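Local coordinates for protein galactose mutarotase related enzyme (PDB 3Q1N) that probably binds carbohydrate and may act as an isomerase of the aldose 1-epimerase (galactose mutarotase) family, at residues R17-Q22 with V113-T118; Y33-T36 with T40-N43; D82-D85 with V91-T94; S135-L140 with T268-K273; W242-E245 with P250-A253. One frame throughout, in Å; residues are numbered along the deposited sequence.

Contact 1: R17-Q22 with V113-T118; sequences RGAELQ and VTYMLT. With EDO (1,2-ethanediol), chain T.
Tyr115 reaches from strand 109-118 to the backbone of the turn at Ala19, and a single hydrogen bond joins 17-22 to 113-118. The phenol OH of Tyr115 donates to Ala19 O at 2.6 Å, and the C=O...O angle of 165° brings the hydroxyl in nearly along the C=O axis. The carbonyl lies at the edge of the phenol ring, near its plane. Because CG of Tyr115 stands anti to its own carbonyl carbon (chi1 -65°), the ring extends off the strand toward 17-22 and delivers its hydroxyl there.

Apolar contact is thinner. The methyl of Ala19 points at the strand, and its CB lies 4.5 Å from Tyr115 CE2. Ile48 touches both residues, and Ile14 of strand 10-15 also packs on the Tyr115 ring, so the phenol lies buried among apolar side chains with its hydroxyl satisfied by the carbonyl.

A second polar pair stays within 17-22: Gln22 NE2 donates to Glu20 OE1 at 3.1 Å, in the amide plane of Gln22 but from above the carboxylate plane. The other oxygen, Glu20 OE2, accepts from the backbone N of His45 and of Ala46.

Ala19 and Glu20 stand opposite the single residue Ala15, a G1 beta bulge next to strand 20-26, and the tyrosine ties that bulge to a neighbouring sheet of this mutarotase-like beta-sandwich.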
# COMPACT_ATOMS: atom_id res chain seq x y z
N ARG A 17 -1.53 -15.48 -6.20
CA ARG A 17 -2.65 -15.03 -5.37
C ARG A 17 -2.44 -13.57 -4.93
O ARG A 17 -1.46 -13.25 -4.26
CB ARG A 17 -2.85 -15.95 -4.14
CG ARG A 17 -3.91 -15.41 -3.16
CD ARG A 17 -5.31 -15.35 -3.76
NE ARG A 17 -5.80 -16.62 -4.25
CZ ARG A 17 -6.52 -17.47 -3.52
NH1 ARG A 17 -6.83 -17.18 -2.26
NH2 ARG A 17 -6.93 -18.63 -4.04
N GLY A 18 -3.31 -12.69 -5.42
CA GLY A 18 -3.23 -11.25 -5.15
C GLY A 18 -2.01 -10.54 -5.76
O GLY A 18 -1.75 -9.40 -5.42
N ALA A 19 -1.29 -11.18 -6.69
CA ALA A 19 -0.03 -10.62 -7.23
C ALA A 19 0.80 -10.03 -6.09
O ALA A 19 1.36 -8.92 -6.18
CB ALA A 19 -0.32 -9.52 -8.30
N GLU A 20 0.91 -10.80 -5.01
CA GLU A 20 1.43 -10.28 -3.75
C GLU A 20 2.94 -10.45 -3.69
O GLU A 20 3.44 -11.59 -3.70
CB GLU A 20 0.86 -11.00 -2.55
CG GLU A 20 1.34 -10.27 -1.26
CD GLU A 20 1.06 -11.00 0.03
OE1 GLU A 20 0.63 -12.17 0.01
OE2 GLU A 20 1.25 -10.35 1.11
N LEU A 21 3.67 -9.36 -3.63
CA LEU A 21 5.11 -9.46 -3.36
C LEU A 21 5.31 -10.09 -1.99
O LEU A 21 4.74 -9.62 -0.99
CB LEU A 21 5.70 -8.07 -3.34
CG LEU A 21 7.19 -7.93 -3.04
CD1 LEU A 21 8.06 -8.48 -4.15
CD2 LEU A 21 7.53 -6.43 -2.80
N GLN A 22 6.10 -11.14 -1.92
CA GLN A 22 6.30 -11.82 -0.63
C GLN A 22 7.74 -11.80 -0.15
O GLN A 22 7.99 -12.00 1.04
CB GLN A 22 5.79 -13.26 -0.72
CG GLN A 22 4.25 -13.28 -0.97
CD GLN A 22 3.65 -14.64 -0.83
OE1 GLN A 22 4.28 -15.62 -1.18
NE2 GLN A 22 2.40 -14.69 -0.40
N VAL A 113 -0.58 -5.45 -13.11
CA VAL A 113 0.58 -5.04 -12.33
C VAL A 113 1.84 -5.65 -12.97
O VAL A 113 1.90 -6.86 -13.15
CB VAL A 113 0.41 -5.56 -10.86
CG1 VAL A 113 1.48 -5.00 -9.93
CG2 VAL A 113 -1.02 -5.28 -10.34
N THR A 114 2.84 -4.82 -13.28
CA THR A 114 4.08 -5.29 -13.85
C THR A 114 5.20 -4.99 -12.86
O THR A 114 5.29 -3.86 -12.37
CB THR A 114 4.36 -4.64 -15.23
OG1 THR A 114 3.37 -5.10 -16.15
CG2 THR A 114 5.78 -5.04 -15.75
N TYR A 115 5.96 -6.04 -12.52
CA TYR A 115 7.10 -5.93 -11.61
C TYR A 115 8.36 -6.02 -12.43
O TYR A 115 8.46 -6.89 -13.28
CB TYR A 115 7.09 -7.03 -10.58
CG TYR A 115 5.92 -7.02 -9.63
CD1 TYR A 115 5.95 -6.24 -8.49
CD2 TYR A 115 4.79 -7.79 -9.88
CE1 TYR A 115 4.91 -6.24 -7.58
CE2 TYR A 115 3.71 -7.76 -8.99
CZ TYR A 115 3.79 -6.98 -7.86
OH TYR A 115 2.75 -6.91 -6.95
N MSE A 116 9.35 -5.18 -12.15
CA MSE A 116 10.63 -5.30 -12.80
C MSE A 116 11.76 -4.91 -11.83
O MSE A 116 11.70 -3.85 -11.18
CB MSE A 116 10.67 -4.41 -14.05
CG MSE A 116 11.92 -4.63 -14.87
SE MSE A 116 12.05 -3.42 -16.38
CE MSE A 116 10.60 -2.18 -16.14
N LEU A 117 12.76 -5.79 -11.73
CA LEU A 117 13.97 -5.50 -10.97
C LEU A 117 14.98 -4.80 -11.87
O LEU A 117 15.14 -5.15 -13.06
CB LEU A 117 14.60 -6.76 -10.39
CG LEU A 117 13.84 -7.39 -9.24
CD1 LEU A 117 14.35 -8.84 -8.99
CD2 LEU A 117 13.83 -6.42 -7.96
N THR A 118 15.62 -3.79 -11.30
CA THR A 118 16.66 -2.97 -11.94
C THR A 118 17.83 -2.86 -10.99
O THR A 118 17.79 -3.35 -9.86
CB THR A 118 16.13 -1.52 -12.22
OG1 THR A 118 15.95 -0.84 -10.96
CG2 THR A 118 14.83 -1.54 -13.05
C1 EDO T . 0.82 -3.91 -15.88
O1 EDO T . 1.18 -3.97 -17.23
C2 EDO T . 0.27 -2.53 -15.55
O2 EDO T . 1.07 -1.44 -15.90

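Contact 2: Y33-T36 with T40-N43; sequences YVWT and TFWN. With EDO (1,2-ethanediol), chain K.
Trp35 meets 40-43 through its indole N-H: NE1 donates to Trp42 O at 2.8 Å with an N-H...O angle of 162°. The acceptor sits at the edge of the Trp35 ring, near its plane, while the donor is tilted 19° from the plane of the carbonyl. Next to this bond, Trp35 CD1 packs on Trp42 CE3 at 3.9 Å. The far end of the same indole touches Phe41, CH2 to CD2 at 3.9 Å, the two side chains crossing at about a right angle. Trp35 has CG anti to its backbone N (chi1 177°), which carries the indole across to the other segment, so that one ring serves both as donor and as packing surface.

Both segments belong to the loop between strands 31-32 and 48-49, and the hydrogen bond draws this loop back on itself beside the sheet that holds strands 136-147 and 251-258. Trp42 points its own NE1 at O2 of a bound 1,2-ethanediol, 3.0 Å away, and a nitrate ion also lies near its side chain; both probably came from the crystallisation liquor. In the next shell, Trp242 meets Trp42 edge-to-face and His143 also meets its ring, whereas Phe251 and Pro250 pack on Trp35. The carbonyl of Trp35 accepts from His45 ND1.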
# COMPACT_ATOMS: atom_id res chain seq x y z
N TYR A 33 14.31 -7.71 2.64
CA TYR A 33 13.72 -6.40 2.89
C TYR A 33 12.29 -6.48 3.38
O TYR A 33 11.84 -5.62 4.12
CB TYR A 33 13.70 -5.56 1.61
CG TYR A 33 15.05 -5.09 1.14
CD1 TYR A 33 15.62 -3.92 1.61
CD2 TYR A 33 15.73 -5.78 0.18
CE1 TYR A 33 16.85 -3.46 1.14
CE2 TYR A 33 16.96 -5.36 -0.27
CZ TYR A 33 17.51 -4.20 0.18
OH TYR A 33 18.75 -3.83 -0.31
N VAL A 34 11.57 -7.50 2.92
CA VAL A 34 10.11 -7.65 3.12
C VAL A 34 9.76 -8.64 4.25
O VAL A 34 10.36 -9.71 4.37
CB VAL A 34 9.41 -8.03 1.82
CG1 VAL A 34 7.90 -8.31 2.03
CG2 VAL A 34 9.55 -6.88 0.77
N TRP A 35 8.83 -8.23 5.10
CA TRP A 35 8.32 -9.04 6.20
C TRP A 35 7.97 -10.45 5.72
O TRP A 35 7.35 -10.64 4.68
CB TRP A 35 7.10 -8.37 6.83
CG TRP A 35 6.45 -9.14 7.93
CD1 TRP A 35 5.15 -9.59 7.97
CD2 TRP A 35 7.06 -9.56 9.15
NE1 TRP A 35 4.92 -10.24 9.14
CE2 TRP A 35 6.08 -10.26 9.88
CE3 TRP A 35 8.32 -9.41 9.69
CZ2 TRP A 35 6.33 -10.78 11.15
CZ3 TRP A 35 8.58 -9.95 10.95
CH2 TRP A 35 7.59 -10.63 11.66
N THR A 36 8.41 -11.43 6.51
CA THR A 36 8.26 -12.85 6.21
C THR A 36 6.89 -13.45 6.52
O THR A 36 6.67 -14.61 6.24
CB THR A 36 9.27 -13.67 6.99
OG1 THR A 36 9.11 -13.34 8.37
CG2 THR A 36 10.69 -13.36 6.53
N THR A 40 2.83 -14.55 14.36
CA THR A 40 3.01 -13.94 15.67
C THR A 40 2.62 -12.45 15.63
O THR A 40 1.96 -11.95 16.55
CB THR A 40 4.46 -14.12 16.14
OG1 THR A 40 4.81 -15.51 16.03
CG2 THR A 40 4.65 -13.63 17.61
N PHE A 41 2.96 -11.77 14.52
CA PHE A 41 2.70 -10.33 14.36
C PHE A 41 1.77 -9.98 13.21
O PHE A 41 0.89 -9.15 13.36
CB PHE A 41 4.04 -9.61 14.17
CG PHE A 41 4.98 -9.81 15.31
CD1 PHE A 41 4.79 -9.09 16.48
CD2 PHE A 41 6.06 -10.68 15.22
CE1 PHE A 41 5.66 -9.28 17.58
CE2 PHE A 41 6.93 -10.87 16.31
CZ PHE A 41 6.74 -10.16 17.48
N TRP A 42 1.98 -10.60 12.05
CA TRP A 42 1.15 -10.32 10.88
C TRP A 42 1.38 -11.37 9.82
O TRP A 42 2.51 -11.61 9.43
CB TRP A 42 1.45 -8.91 10.31
CG TRP A 42 0.49 -8.43 9.32
CD1 TRP A 42 -0.88 -8.45 9.43
CD2 TRP A 42 0.78 -7.81 8.04
NE1 TRP A 42 -1.44 -7.92 8.29
CE2 TRP A 42 -0.45 -7.51 7.44
CE3 TRP A 42 1.96 -7.51 7.34
CZ2 TRP A 42 -0.53 -6.90 6.16
CZ3 TRP A 42 1.86 -6.91 6.07
CH2 TRP A 42 0.64 -6.62 5.51
N ASN A 43 0.33 -12.00 9.34
CA ASN A 43 0.50 -13.13 8.47
C ASN A 43 0.53 -12.82 6.98
O ASN A 43 0.37 -13.74 6.18
CB ASN A 43 -0.56 -14.20 8.77
CG ASN A 43 -1.95 -13.72 8.57
OD1 ASN A 43 -2.21 -12.59 8.11
ND2 ASN A 43 -2.91 -14.57 8.96
C1 EDO K . -3.67 -5.06 9.28
O1 EDO K . -5.05 -5.04 9.63
C2 EDO K . -3.55 -5.40 7.80
O2 EDO K . -4.09 -6.71 7.56

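Contact 3: D82-D85 with V91-T94; sequences DVSD and VTFT
The two methyls of Val83 are set apart by its torsion: CG1 lies anti to the backbone N (chi1 175°) and meets Val91 CG2 at 3.6 Å, while CG2, anti to the carbonyl carbon, touches Phe93 CE1 at 3.7 Å. The Val83 and Phe93 side chains lie next to each other and head in the same direction. Ser84 holds OG between its backbone N and carbonyl carbon (chi1 67°), where it comes against CB of Thr92.

The backbones between these two faces pair antiparallel. Asp82 with Thr94 and Ser84 with Thr92 are hydrogen-bonded pairs, each closed by two N-H...O bonds; that from Ser84 N to Thr92 O measures 2.9 Å. Between them Val83 and Phe93 form a non-hydrogen-bonded pair, flanked by CA-H...O contacts from Phe93 CA to Asp82 O and from Val83 CA to Thr92 O.

The face bearing Ser84, Thr92 and Thr94 is bridged by solvent. One water donates to Asp82 O at 2.8 Å and also hydrogen-bonds Ser84 OG and Thr94 OG1. Two more join Thr92 OG1 to Asp85, one at its carbonyl O and the other at OD2, and Thr92 OG1 has a further hydrogen-bonding partner in Thr114 OG1 on the next strand. The face with Val83 and Phe93 turns instead to Ile3 of strand 2-6. Such a two-faced pairing, wet on one side and apolar on the other, is that of an edge beta hairpin in a sandwich, with 82-84 the outermost strand of its sheet.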
# COMPACT_ATOMS: atom_id res chain seq x y z
N ASP A 82 -3.46 -13.76 -13.44
CA ASP A 82 -2.81 -14.51 -14.51
C ASP A 82 -1.44 -13.93 -14.80
O ASP A 82 -1.24 -12.73 -14.75
CB ASP A 82 -3.64 -14.43 -15.79
CG ASP A 82 -4.94 -15.20 -15.69
OD1 ASP A 82 -5.05 -16.12 -14.87
OD2 ASP A 82 -5.83 -14.85 -16.46
N VAL A 83 -0.49 -14.80 -15.18
CA VAL A 83 0.89 -14.39 -15.47
C VAL A 83 1.11 -14.23 -17.00
O VAL A 83 0.63 -15.03 -17.82
CB VAL A 83 1.86 -15.45 -14.92
CG1 VAL A 83 3.36 -15.11 -15.32
CG2 VAL A 83 1.69 -15.57 -13.42
N SER A 84 1.77 -13.15 -17.39
CA SER A 84 2.13 -12.93 -18.77
C SER A 84 3.45 -12.16 -18.86
O SER A 84 3.97 -11.65 -17.84
CB SER A 84 1.05 -12.14 -19.50
OG SER A 84 0.95 -10.81 -19.01
N ASP A 85 4.02 -12.13 -20.06
CA ASP A 85 5.22 -11.34 -20.32
C ASP A 85 6.32 -11.58 -19.28
O ASP A 85 6.95 -10.63 -18.77
CB ASP A 85 4.84 -9.86 -20.40
CG ASP A 85 3.99 -9.54 -21.64
OD1 ASP A 85 3.98 -10.36 -22.58
OD2 ASP A 85 3.37 -8.46 -21.66
N VAL A 91 7.83 -9.38 -14.81
CA VAL A 91 6.65 -10.20 -14.99
C VAL A 91 5.41 -9.36 -14.83
O VAL A 91 5.42 -8.38 -14.08
CB VAL A 91 6.62 -11.38 -14.00
CG1 VAL A 91 6.60 -10.89 -12.55
CG2 VAL A 91 5.39 -12.30 -14.27
N THR A 92 4.33 -9.76 -15.52
CA THR A 92 3.07 -9.02 -15.48
C THR A 92 1.97 -9.95 -14.97
O THR A 92 1.90 -11.14 -15.35
CB THR A 92 2.68 -8.42 -16.88
OG1 THR A 92 3.65 -7.46 -17.27
CG2 THR A 92 1.32 -7.73 -16.85
N PHE A 93 1.18 -9.41 -14.04
CA PHE A 93 0.04 -10.10 -13.45
C PHE A 93 -1.25 -9.37 -13.78
O PHE A 93 -1.32 -8.16 -13.65
CB PHE A 93 0.18 -10.11 -11.92
CG PHE A 93 1.28 -10.99 -11.40
CD1 PHE A 93 1.05 -12.33 -11.16
CD2 PHE A 93 2.53 -10.47 -11.09
CE1 PHE A 93 2.03 -13.18 -10.63
CE2 PHE A 93 3.56 -11.30 -10.58
CZ PHE A 93 3.32 -12.67 -10.35
N THR A 94 -2.30 -10.10 -14.14
CA THR A 94 -3.53 -9.49 -14.55
C THR A 94 -4.72 -10.19 -13.93
O THR A 94 -4.83 -11.40 -13.96
CB THR A 94 -3.70 -9.54 -16.10
OG1 THR A 94 -2.57 -8.94 -16.74
CG2 THR A 94 -4.96 -8.73 -16.54
O HOH W 1 -0.88 -11.09 -17.04
O HOH W 2 6.30 -8.13 -17.64
O HOH W 3 3.49 -6.47 -19.86

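Contact 4: S135-L140 with T268-K273; sequences SMPFAL and TDWYTK
Segment 135-140 runs extended while 268-273 turns back on itself, bringing the CA atoms of Pro137 and Tyr271 to 5.9 Å. The turn is held by Asp269, whose OD1 accepts from Tyr271 N at 3.1 Å in an Asx turn, the N-H arriving from above the carboxylate plane. Asp269 O also receives Thr272 N.

From this turn Tyr271 stretches to the start of the strand, its OH donating to Ser135 O at 2.6 Å; the carbonyl lies at the edge of the ring, near its plane. The face of the same ring receives Pro137. Pro137 CG stands 4.2 Å from the centroid of the Tyr271 ring, 27° off the normal, a CH-pi contact, and Pro137 CD reaches Tyr271 CE1 at 3.7 Å. Hydroxyl and ring face thus hold Ser135, just before the strand, and Pro137, two residues on. Pro137 CG also packs on Trp270 CB at 3.8 Å. Pro137 O, at the edge of the Trp270 indole, is buried with no hydrogen-bonding partner.

Around this joint, Leu63 of strand 60-63 touches Pro137, Trp270 and Tyr271, Tyr61 stacks on Trp270, and strand 277-279 pairs with strand 136-147 through Met136 and Phe138.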
# COMPACT_ATOMS: atom_id res chain seq x y z
N SER A 135 -19.82 4.13 -15.05
CA SER A 135 -18.69 4.86 -14.46
C SER A 135 -18.21 4.11 -13.23
O SER A 135 -19.01 3.80 -12.38
CB SER A 135 -19.13 6.25 -14.08
OG SER A 135 -19.61 6.96 -15.25
N MSE A 136 -16.90 3.84 -13.14
CA MSE A 136 -16.32 2.98 -12.09
C MSE A 136 -15.46 3.78 -11.12
O MSE A 136 -14.40 4.29 -11.48
CB MSE A 136 -15.51 1.87 -12.72
CG MSE A 136 -14.92 0.87 -11.70
SE MSE A 136 -13.85 -0.54 -12.43
CE MSE A 136 -12.17 0.38 -12.40
N PRO A 137 -15.88 3.84 -9.85
CA PRO A 137 -15.10 4.52 -8.82
C PRO A 137 -14.23 3.48 -8.11
O PRO A 137 -14.67 2.38 -7.86
CB PRO A 137 -16.15 5.11 -7.92
CG PRO A 137 -17.32 4.06 -8.02
CD PRO A 137 -17.20 3.36 -9.35
N PHE A 138 -12.98 3.85 -7.80
CA PHE A 138 -12.10 2.90 -7.11
C PHE A 138 -11.02 3.61 -6.33
O PHE A 138 -10.75 4.80 -6.54
CB PHE A 138 -11.42 1.95 -8.12
CG PHE A 138 -10.33 2.62 -8.91
CD1 PHE A 138 -10.62 3.39 -10.03
CD2 PHE A 138 -9.04 2.57 -8.47
CE1 PHE A 138 -9.65 4.11 -10.66
CE2 PHE A 138 -8.02 3.27 -9.11
CZ PHE A 138 -8.33 4.05 -10.25
N ALA A 139 -10.44 2.86 -5.40
CA ALA A 139 -9.17 3.19 -4.77
C ALA A 139 -8.16 2.08 -5.02
O ALA A 139 -8.53 0.93 -5.22
CB ALA A 139 -9.33 3.42 -3.21
N LEU A 140 -6.88 2.43 -5.03
CA LEU A 140 -5.81 1.43 -5.21
C LEU A 140 -4.68 1.76 -4.26
O LEU A 140 -4.21 2.89 -4.22
CB LEU A 140 -5.29 1.44 -6.67
CG LEU A 140 -4.22 0.37 -6.99
CD1 LEU A 140 -2.83 0.76 -6.57
CD2 LEU A 140 -4.57 -0.94 -6.35
N THR A 268 -20.88 5.31 2.45
CA THR A 268 -20.45 6.40 1.59
C THR A 268 -20.71 6.10 0.14
O THR A 268 -20.48 4.99 -0.30
CB THR A 268 -18.93 6.59 1.72
OG1 THR A 268 -18.59 6.66 3.12
CG2 THR A 268 -18.54 7.87 1.00
N ASP A 269 -21.23 7.06 -0.61
CA ASP A 269 -21.30 6.93 -2.07
C ASP A 269 -19.91 6.95 -2.64
O ASP A 269 -19.14 7.93 -2.50
CB ASP A 269 -22.12 8.09 -2.62
CG ASP A 269 -22.30 8.06 -4.13
OD1 ASP A 269 -21.93 7.08 -4.79
OD2 ASP A 269 -22.84 9.08 -4.65
N TRP A 270 -19.53 5.86 -3.28
CA TRP A 270 -18.16 5.82 -3.83
C TRP A 270 -17.90 6.82 -4.95
O TRP A 270 -16.73 7.11 -5.26
CB TRP A 270 -17.80 4.43 -4.29
CG TRP A 270 -17.26 3.54 -3.20
CD1 TRP A 270 -17.46 3.69 -1.86
CD2 TRP A 270 -16.44 2.39 -3.36
NE1 TRP A 270 -16.85 2.70 -1.18
CE2 TRP A 270 -16.21 1.87 -2.07
CE3 TRP A 270 -15.89 1.73 -4.45
CZ2 TRP A 270 -15.45 0.72 -1.87
CZ3 TRP A 270 -15.15 0.62 -4.25
CH2 TRP A 270 -14.92 0.12 -2.97
N TYR A 271 -18.96 7.37 -5.52
CA TYR A 271 -18.80 8.45 -6.49
C TYR A 271 -18.40 9.79 -5.87
O TYR A 271 -18.04 10.73 -6.60
CB TYR A 271 -20.09 8.64 -7.30
CG TYR A 271 -20.34 7.47 -8.25
CD1 TYR A 271 -19.44 7.16 -9.27
CD2 TYR A 271 -21.50 6.69 -8.14
CE1 TYR A 271 -19.66 6.06 -10.13
CE2 TYR A 271 -21.72 5.58 -9.00
CZ TYR A 271 -20.81 5.30 -10.01
OH TYR A 271 -21.07 4.25 -10.84
N THR A 272 -18.45 9.90 -4.54
CA THR A 272 -17.97 11.12 -3.87
C THR A 272 -16.97 10.84 -2.72
O THR A 272 -16.49 11.80 -2.09
CB THR A 272 -19.15 11.90 -3.24
OG1 THR A 272 -19.80 11.08 -2.26
CG2 THR A 272 -20.16 12.36 -4.29
N LYS A 273 -16.67 9.57 -2.46
CA LYS A 273 -15.77 9.12 -1.37
C LYS A 273 -14.39 9.77 -1.54
O LYS A 273 -13.80 9.72 -2.63
CB LYS A 273 -15.67 7.60 -1.34
CG LYS A 273 -14.71 7.00 -0.36
CD LYS A 273 -14.68 5.45 -0.40
CE LYS A 273 -13.63 4.87 0.50
NZ LYS A 273 -13.63 3.36 0.51

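Contact 5: W242-E245 with P250-A253; sequences WSPE and PFIA
The CE1 and CZ end of the Phe251 ring meets both Trp242 and Pro244, and the three side chains come together at different tilts. The six-membered ring of Trp242 and the ring of Phe251 are inclined at 54° with centroids 5.8 Å apart, an oblique pair in which Trp242 CZ3 lies in the plane of the Phe251 ring at its edge, 3.7 Å from CE1. Pro244 stands roughly perpendicular to Phe251, its CD pressed on CZ at 3.3 Å. Phe251 can reach both because its CG sits between the backbone N and the carbonyl carbon (chi1 76°), which swings the ring toward 242-245. On the same face of the sheet as Trp242, next to the Phe251 contact, the methyl of Ala253 lies at the edge of the indole, CB to Trp242 CE3 at 3.8 Å.

The backbones hold this cluster together. Trp242 and Ala253 form an antiparallel hydrogen-bonded pair, with Ala253 N to Trp242 O at 2.8 Å. One step along, the hydroxyl of Ser243 takes over from the backbone, OG donating to Phe251 O at 2.8 Å.

His143 also meets the Trp242 ring, and a 1,2-ethanediol lies close to it. What results is the end of an antiparallel hairpin, strands 238-242 and 251-258, where an aromatic cluster gathers at the close of the pairing.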
# COMPACT_ATOMS: atom_id res chain seq x y z
N TRP A 242 2.42 2.12 9.24
CA TRP A 242 1.68 1.20 10.14
C TRP A 242 2.59 0.13 10.72
O TRP A 242 3.46 -0.38 10.04
CB TRP A 242 0.50 0.53 9.40
CG TRP A 242 -0.16 -0.53 10.20
CD1 TRP A 242 -0.99 -0.36 11.28
CD2 TRP A 242 0.01 -1.93 10.05
NE1 TRP A 242 -1.36 -1.57 11.79
CE2 TRP A 242 -0.77 -2.55 11.05
CE3 TRP A 242 0.73 -2.72 9.15
CZ2 TRP A 242 -0.84 -3.95 11.17
CZ3 TRP A 242 0.65 -4.08 9.25
CH2 TRP A 242 -0.13 -4.69 10.27
N SER A 243 2.40 -0.17 12.00
CA SER A 243 2.96 -1.37 12.62
C SER A 243 1.98 -1.84 13.67
O SER A 243 1.33 -1.01 14.30
CB SER A 243 4.30 -1.07 13.27
OG SER A 243 4.95 -2.27 13.58
N PRO A 244 1.82 -3.15 13.82
CA PRO A 244 0.81 -3.66 14.75
C PRO A 244 0.82 -2.94 16.11
O PRO A 244 1.86 -2.85 16.80
CB PRO A 244 1.23 -5.12 14.92
CG PRO A 244 1.79 -5.50 13.56
CD PRO A 244 2.50 -4.24 13.09
N GLU A 245 -0.38 -2.47 16.46
CA GLU A 245 -0.56 -1.60 17.61
C GLU A 245 -0.39 -2.38 18.91
O GLU A 245 -0.87 -3.51 19.05
CB GLU A 245 -1.94 -0.94 17.55
CG GLU A 245 -2.22 -0.15 16.26
CD GLU A 245 -3.19 -0.87 15.32
OE1 GLU A 245 -2.85 -1.95 14.78
OE2 GLU A 245 -4.29 -0.33 15.10
N PRO A 250 8.88 -6.51 14.55
CA PRO A 250 10.16 -6.09 13.95
C PRO A 250 9.97 -5.68 12.49
O PRO A 250 10.75 -6.06 11.61
CB PRO A 250 11.01 -7.37 14.07
CG PRO A 250 9.98 -8.46 13.89
CD PRO A 250 8.75 -7.99 14.58
N PHE A 251 8.89 -4.96 12.23
CA PHE A 251 8.63 -4.38 10.88
C PHE A 251 7.83 -3.09 10.96
O PHE A 251 7.16 -2.82 11.93
CB PHE A 251 7.95 -5.41 9.95
CG PHE A 251 6.46 -5.65 10.21
CD1 PHE A 251 5.47 -4.75 9.78
CD2 PHE A 251 6.05 -6.81 10.85
CE1 PHE A 251 4.10 -5.02 9.99
CE2 PHE A 251 4.68 -7.07 11.06
CZ PHE A 251 3.73 -6.18 10.66
N ILE A 252 7.95 -2.29 9.90
CA ILE A 252 7.15 -1.10 9.69
C ILE A 252 6.71 -1.13 8.25
O ILE A 252 7.54 -1.41 7.36
CB ILE A 252 7.96 0.19 9.98
CG1 ILE A 252 8.39 0.24 11.45
CG2 ILE A 252 7.07 1.46 9.64
CD1 ILE A 252 9.42 1.35 11.73
N ALA A 253 5.38 -0.98 8.05
CA ALA A 253 4.82 -0.85 6.72
C ALA A 253 4.78 0.60 6.28
O ALA A 253 4.46 1.50 7.06
CB ALA A 253 3.39 -1.49 6.66

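In the fold
From the N terminus, contact 1 closes a long loop from 17-22 to 113-118, and both contact 2 and contact 3 nest inside it, one after the other. Contact 2 shuts a tight loop ahead of strand 48-49; contact 3 is a hairpin whose strand 90-96 neighbours strand 109-118 of contact 1, with Ala19 and Tyr115 packing on Phe93. Contact 4 then opens a second long loop, from 135-140 to 268-273, with contact 5 nested within it; their strands 136-147 and 251-258 are neighbours in one sheet. Although separate in sequence, contacts 2 and 5 touch, Trp42 CB packing on Phe251 CZ, while contact 4 lies on the opposite side of the chain's centre.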